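Local atomic coordinates of C3-degrading proteinase (CppA protein) (Streptococcus pneumoniae, PDB entry 3E0R), a protein that probably degrades complement component C3 and contains two regions assigned to the glyoxalase clan. Residues E59-S62 against M63-K67; N20-L23 against N24-Y28. All coordinates share one frame; numbering follows the deposited sequence.

Interaction 1 of 2, residues E59-S62 against M63-K67; sequences EAPS and MRTRK
P61 and R64 close a beta turn of type I/III shape, and a second turn overlaps it one residue further on. The evidence for the first is R64 N donating to P61 O at 3.0 Å; for the second, T65 N makes a longer, weak bond to S62 O. Helix-like backbone angles at S62 and M63 carry the chain round. On the inner side the packing is tight. P61 O is gripped twice, since T65 OG1 also donates to it at 2.9 Å. R64 N and T65 OG1 approach from opposite faces of the carbonyl plane, each well above it rather than on a lone pair. The T65 hydroxyl stands beside its own backbone N (chi1 -43°), which turns it back to P61 and also sets T65 OG1 3.4 Å from A60 CB. Both A60 and T65 are buried, and both rest on K17 of strand 9-18; A60 O additionally accepts from W194 NE1, and T65 packs on the same tryptophan. The outer side is looser. S62, selenomethionine M63 and R64 are exposed, and the M63 chain leads away from 59-62, touching P61 merely through its base, with P61 CB 4.2 Å from M63 CB. R64, bent at chi2 and again at chi3 (-60°), swings back over the proline instead. One face of its guanidinium is met by a single proline carbon, with R64 NH2 3.6 Å from P61 CD.

Interaction 2 of 2, residues N20-L23 against N24-Y28; sequences NRKL and NETFY
Among the flat groups that meet a partner across the start of helix 21-31 are the N24 carboxamide, the R21 guanidinium and the E25 carboxylate. N24 ND2 donates to N20 O at 2.7 Å, with that oxygen close to the amide plane. N24 N reaches the same oxygen from the opposite face of the N20 carbonyl plane. The R21 guanidinium receives E25 OE2 at its edge, the guanidinium and the E25 carboxylate planes standing 88° apart; R21 NE to E25 OE2 is 3.4 Å, and the stronger partner of R21 is E39. E25 OE1 instead takes K22 NZ at 2.9 Å, completing a three-residue salt-bridge network. Further along, the Y28 ring has F27 CD2 over the centre of one face.

N20 is the N-cap: its OD1 accepts from L23 N at 3.1 Å. T26 OG1, turned beside its own backbone N (chi1 -47°), donates to K22 O at 2.6 Å, so that oxygen holds both it and T26 N.

The helix lies against the sheet, with N24 on L57 of strand 53-59 and A18 of strand 9-18, Y28 on L16, L46, L55 and L57, and R21 and E25 on L44 of strand 43-47.

In the fold
From the N terminus, strand 9-18 leads into interaction 2, which caps and opens helix 21-31. Strands 35-39, 43-47 and 53-59 follow, a beta-alpha-beta-beta-beta order consistent with the glyoxalase clan. Interaction 1 then turns the chain after strand 53-59, on the way to strand 74-81 in the other sheet. The two contacts are in series, neither nested nor crossing, with centres about 15 Å apart. Each closes a local turn, yet they touch through a weak ion pair between E59 and R21. Interaction 2 joins the helix to the strands it covers; interaction 1 joins the connecting loop to strand 9-18 and to the loop holding W194, ahead of strand 196-203.

Interaction 1 of 2, residues E59-S62 against M63-K67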
loop_
_atom_site.group_PDB
_atom_site.type_symbol
_atom_site.label_atom_id
_atom_site.label_comp_id
_atom_site.label_asym_id
_atom_site.label_seq_id
_atom_site.Cartn_x
_atom_site.Cartn_y
_atom_site.Cartn_z
ATOM N N GLU A 59 6.329 4.048 -11.839
ATOM C CA GLU A 59 5.979 5.096 -12.806
ATOM C C GLU A 59 5.319 4.561 -14.076
ATOM O O GLU A 59 5.814 3.651 -14.696
ATOM C CB GLU A 59 7.209 5.967 -13.145
ATOM C CG GLU A 59 7.055 7.389 -12.577
ATOM C CD GLU A 59 8.132 8.342 -13.091
ATOM O OE1 GLU A 59 7.791 9.471 -13.553
ATOM O OE2 GLU A 59 9.329 7.964 -13.024
ATOM N N ALA A 60 4.193 5.143 -14.435
ATOM C CA ALA A 60 3.551 4.874 -15.691
ATOM C C ALA A 60 3.229 6.218 -16.379
ATOM O O ALA A 60 2.588 7.078 -15.781
ATOM C CB ALA A 60 2.298 4.054 -15.447
ATOM N N PRO A 61 3.680 6.420 -17.634
ATOM C CA PRO A 61 3.413 7.687 -18.352
ATOM C C PRO A 61 1.947 7.921 -18.762
ATOM O O PRO A 61 1.255 6.979 -19.129
ATOM C CB PRO A 61 4.259 7.531 -19.618
ATOM C CG PRO A 61 4.297 6.037 -19.842
ATOM C CD PRO A 61 4.473 5.495 -18.472
ATOM N N SER A 62 1.484 9.169 -18.734
ATOM C CA SER A 62 0.120 9.455 -19.193
ATOM C C SER A 62 -0.120 8.981 -20.639
ATOM O O SER A 62 -1.249 8.684 -20.998
ATOM C CB SER A 62 -0.258 10.938 -19.012
ATOM O OG SER A 62 0.676 11.817 -19.625
HETATM N N MSE A 63 0.939 8.872 -21.442
HETATM C CA MSE A 63 0.871 8.303 -22.804
HETATM C C MSE A 63 0.089 6.987 -22.859
HETATM O O MSE A 63 -0.670 6.734 -23.805
HETATM C CB MSE A 63 2.303 8.058 -23.338
HETATM C CG MSE A 63 2.458 6.978 -24.459
HETATM SE SE MSE A 63 4.099 5.843 -24.332
HETATM C CE MSE A 63 3.919 4.774 -25.968
ATOM N N ARG A 64 0.333 6.155 -21.850
ATOM C CA ARG A 64 -0.065 4.750 -21.812
ATOM C C ARG A 64 -1.160 4.499 -20.747
ATOM O O ARG A 64 -1.697 3.398 -20.621
ATOM C CB ARG A 64 1.180 3.921 -21.429
ATOM C CG ARG A 64 1.438 2.654 -22.251
ATOM C CD ARG A 64 2.028 1.534 -21.365
ATOM N NE ARG A 64 3.317 1.902 -20.747
ATOM C CZ ARG A 64 3.669 1.650 -19.474
ATOM N NH1 ARG A 64 2.837 1.062 -18.634
ATOM N NH2 ARG A 64 4.875 2.005 -19.028
ATOM N N THR A 65 -1.461 5.511 -19.957
ATOM C CA THR A 65 -2.101 5.271 -18.688
ATOM C C THR A 65 -3.206 6.297 -18.457
ATOM O O THR A 65 -3.151 7.413 -18.989
ATOM C CB THR A 65 -1.007 5.283 -17.574
ATOM O OG1 THR A 65 0.135 4.557 -18.045
ATOM C CG2 THR A 65 -1.506 4.661 -16.284
ATOM N N ARG A 66 -4.228 5.902 -17.704
ATOM C CA ARG A 66 -5.282 6.823 -17.343
ATOM C C ARG A 66 -5.763 6.653 -15.922
ATOM O O ARG A 66 -5.391 5.724 -15.226
ATOM C CB ARG A 66 -6.469 6.718 -18.315
ATOM C CG ARG A 66 -7.207 5.417 -18.228
ATOM C CD ARG A 66 -8.568 5.468 -18.873
ATOM N NE ARG A 66 -9.129 4.121 -18.859
ATOM C CZ ARG A 66 -9.856 3.603 -17.879
ATOM N NH1 ARG A 66 -10.279 2.349 -17.977
ATOM N NH2 ARG A 66 -10.166 4.312 -16.798
ATOM N N LYS A 67 -6.597 7.597 -15.512
ATOM C CA LYS A 67 -7.132 7.688 -14.187
ATOM C C LYS A 67 -8.246 6.635 -14.047
ATOM O O LYS A 67 -9.029 6.423 -14.975
ATOM C CB LYS A 67 -7.685 9.109 -13.996
ATOM C CG LYS A 67 -7.437 9.735 -12.613
ATOM C CD LYS A 67 -5.988 10.338 -12.413
ATOM C CE LYS A 67 -5.956 11.598 -11.423
ATOM N NZ LYS A 67 -4.862 11.612 -10.324
#

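Interaction 2 of 2, residues N20-L23 against N24-Y28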
loop_
_atom_site.group_PDB
_atom_site.type_symbol
_atom_site.label_atom_id
_atom_site.label_comp_id
_atom_site.label_asym_id
_atom_site.label_seq_id
_atom_site.Cartn_x
_atom_site.Cartn_y
_atom_site.Cartn_z
ATOM N N ASN A 20 3.300 11.337 -12.006
ATOM C CA ASN A 20 4.459 12.196 -11.834
ATOM C C ASN A 20 5.262 11.736 -10.637
ATOM O O ASN A 20 4.767 11.724 -9.527
ATOM C CB ASN A 20 4.054 13.654 -11.662
ATOM C CG ASN A 20 5.238 14.579 -11.779
ATOM O OD1 ASN A 20 6.162 14.573 -10.938
ATOM N ND2 ASN A 20 5.246 15.351 -12.855
ATOM N N ARG A 21 6.501 11.345 -10.877
ATOM C CA ARG A 21 7.386 10.894 -9.818
ATOM C C ARG A 21 7.630 11.931 -8.732
ATOM O O ARG A 21 7.478 11.646 -7.540
ATOM C CB ARG A 21 8.748 10.498 -10.390
ATOM C CG ARG A 21 9.394 9.419 -9.581
ATOM C CD ARG A 21 10.847 9.680 -9.369
ATOM N NE ARG A 21 11.485 8.491 -8.807
ATOM C CZ ARG A 21 11.817 7.413 -9.517
ATOM N NH1 ARG A 21 11.571 7.337 -10.824
ATOM N NH2 ARG A 21 12.414 6.406 -8.923
ATOM N N LYS A 22 8.060 13.116 -9.127
ATOM C CA LYS A 22 8.406 14.127 -8.153
ATOM C C LYS A 22 7.183 14.425 -7.276
ATOM O O LYS A 22 7.318 14.558 -6.074
ATOM C CB LYS A 22 8.954 15.392 -8.830
ATOM C CG LYS A 22 9.611 16.344 -7.863
ATOM C CD LYS A 22 11.039 15.913 -7.593
ATOM C CE LYS A 22 11.478 16.188 -6.161
ATOM N NZ LYS A 22 12.698 15.393 -5.780
ATOM N N LEU A 23 5.989 14.509 -7.879
ATOM C CA LEU A 23 4.758 14.707 -7.115
ATOM C C LEU A 23 4.595 13.667 -6.027
ATOM O O LEU A 23 4.368 13.991 -4.858
ATOM C CB LEU A 23 3.518 14.620 -8.020
ATOM C CG LEU A 23 2.851 15.867 -8.560
ATOM C CD1 LEU A 23 1.646 15.484 -9.427
ATOM C CD2 LEU A 23 2.454 16.783 -7.401
ATOM N N ASN A 24 4.675 12.406 -6.444
ATOM C CA ASN A 24 4.485 11.264 -5.540
ATOM C C ASN A 24 5.592 11.218 -4.472
ATOM O O ASN A 24 5.328 10.960 -3.293
ATOM C CB ASN A 24 4.344 9.957 -6.345
ATOM C CG ASN A 24 2.981 9.819 -7.019
ATOM O OD1 ASN A 24 2.113 9.136 -6.507
ATOM N ND2 ASN A 24 2.766 10.532 -8.135
ATOM N N GLU A 25 6.825 11.514 -4.870
ATOM C CA GLU A 25 7.952 11.607 -3.905
ATOM C C GLU A 25 7.691 12.655 -2.838
ATOM O O GLU A 25 7.896 12.430 -1.660
ATOM C CB GLU A 25 9.238 12.045 -4.599
ATOM C CG GLU A 25 9.860 11.079 -5.562
ATOM C CD GLU A 25 11.297 11.516 -5.950
ATOM O OE1 GLU A 25 11.575 12.727 -5.991
ATOM O OE2 GLU A 25 12.145 10.634 -6.206
ATOM N N THR A 26 7.265 13.834 -3.284
ATOM C CA THR A 26 6.990 14.934 -2.383
ATOM C C THR A 26 5.963 14.548 -1.339
ATOM O O THR A 26 6.013 15.033 -0.215
ATOM C CB THR A 26 6.485 16.171 -3.145
ATOM O OG1 THR A 26 7.337 16.395 -4.269
ATOM C CG2 THR A 26 6.486 17.401 -2.261
ATOM N N PHE A 27 5.036 13.683 -1.734
ATOM C CA PHE A 27 3.902 13.284 -0.895
ATOM C C PHE A 27 4.362 12.248 0.138
ATOM O O PHE A 27 4.229 12.452 1.350
ATOM C CB PHE A 27 2.741 12.748 -1.791
ATOM C CG PHE A 27 1.554 12.267 -1.032
ATOM C CD1 PHE A 27 0.697 13.170 -0.405
ATOM C CD2 PHE A 27 1.294 10.923 -0.920
ATOM C CE1 PHE A 27 -0.392 12.733 0.315
ATOM C CE2 PHE A 27 0.214 10.471 -0.198
ATOM C CZ PHE A 27 -0.636 11.352 0.402
ATOM N N TYR A 28 4.967 11.175 -0.352
ATOM C CA TYR A 28 5.253 10.029 0.507
ATOM C C TYR A 28 6.461 10.260 1.414
ATOM O O TYR A 28 6.474 9.853 2.589
ATOM C CB TYR A 28 5.431 8.802 -0.342
ATOM C CG TYR A 28 4.127 8.236 -0.804
ATOM C CD1 TYR A 28 3.319 7.530 0.072
ATOM C CD2 TYR A 28 3.727 8.326 -2.147
ATOM C CE1 TYR A 28 2.092 6.977 -0.359
ATOM C CE2 TYR A 28 2.496 7.764 -2.594
ATOM C CZ TYR A 28 1.691 7.115 -1.678
ATOM O OH TYR A 28 0.525 6.561 -2.094
#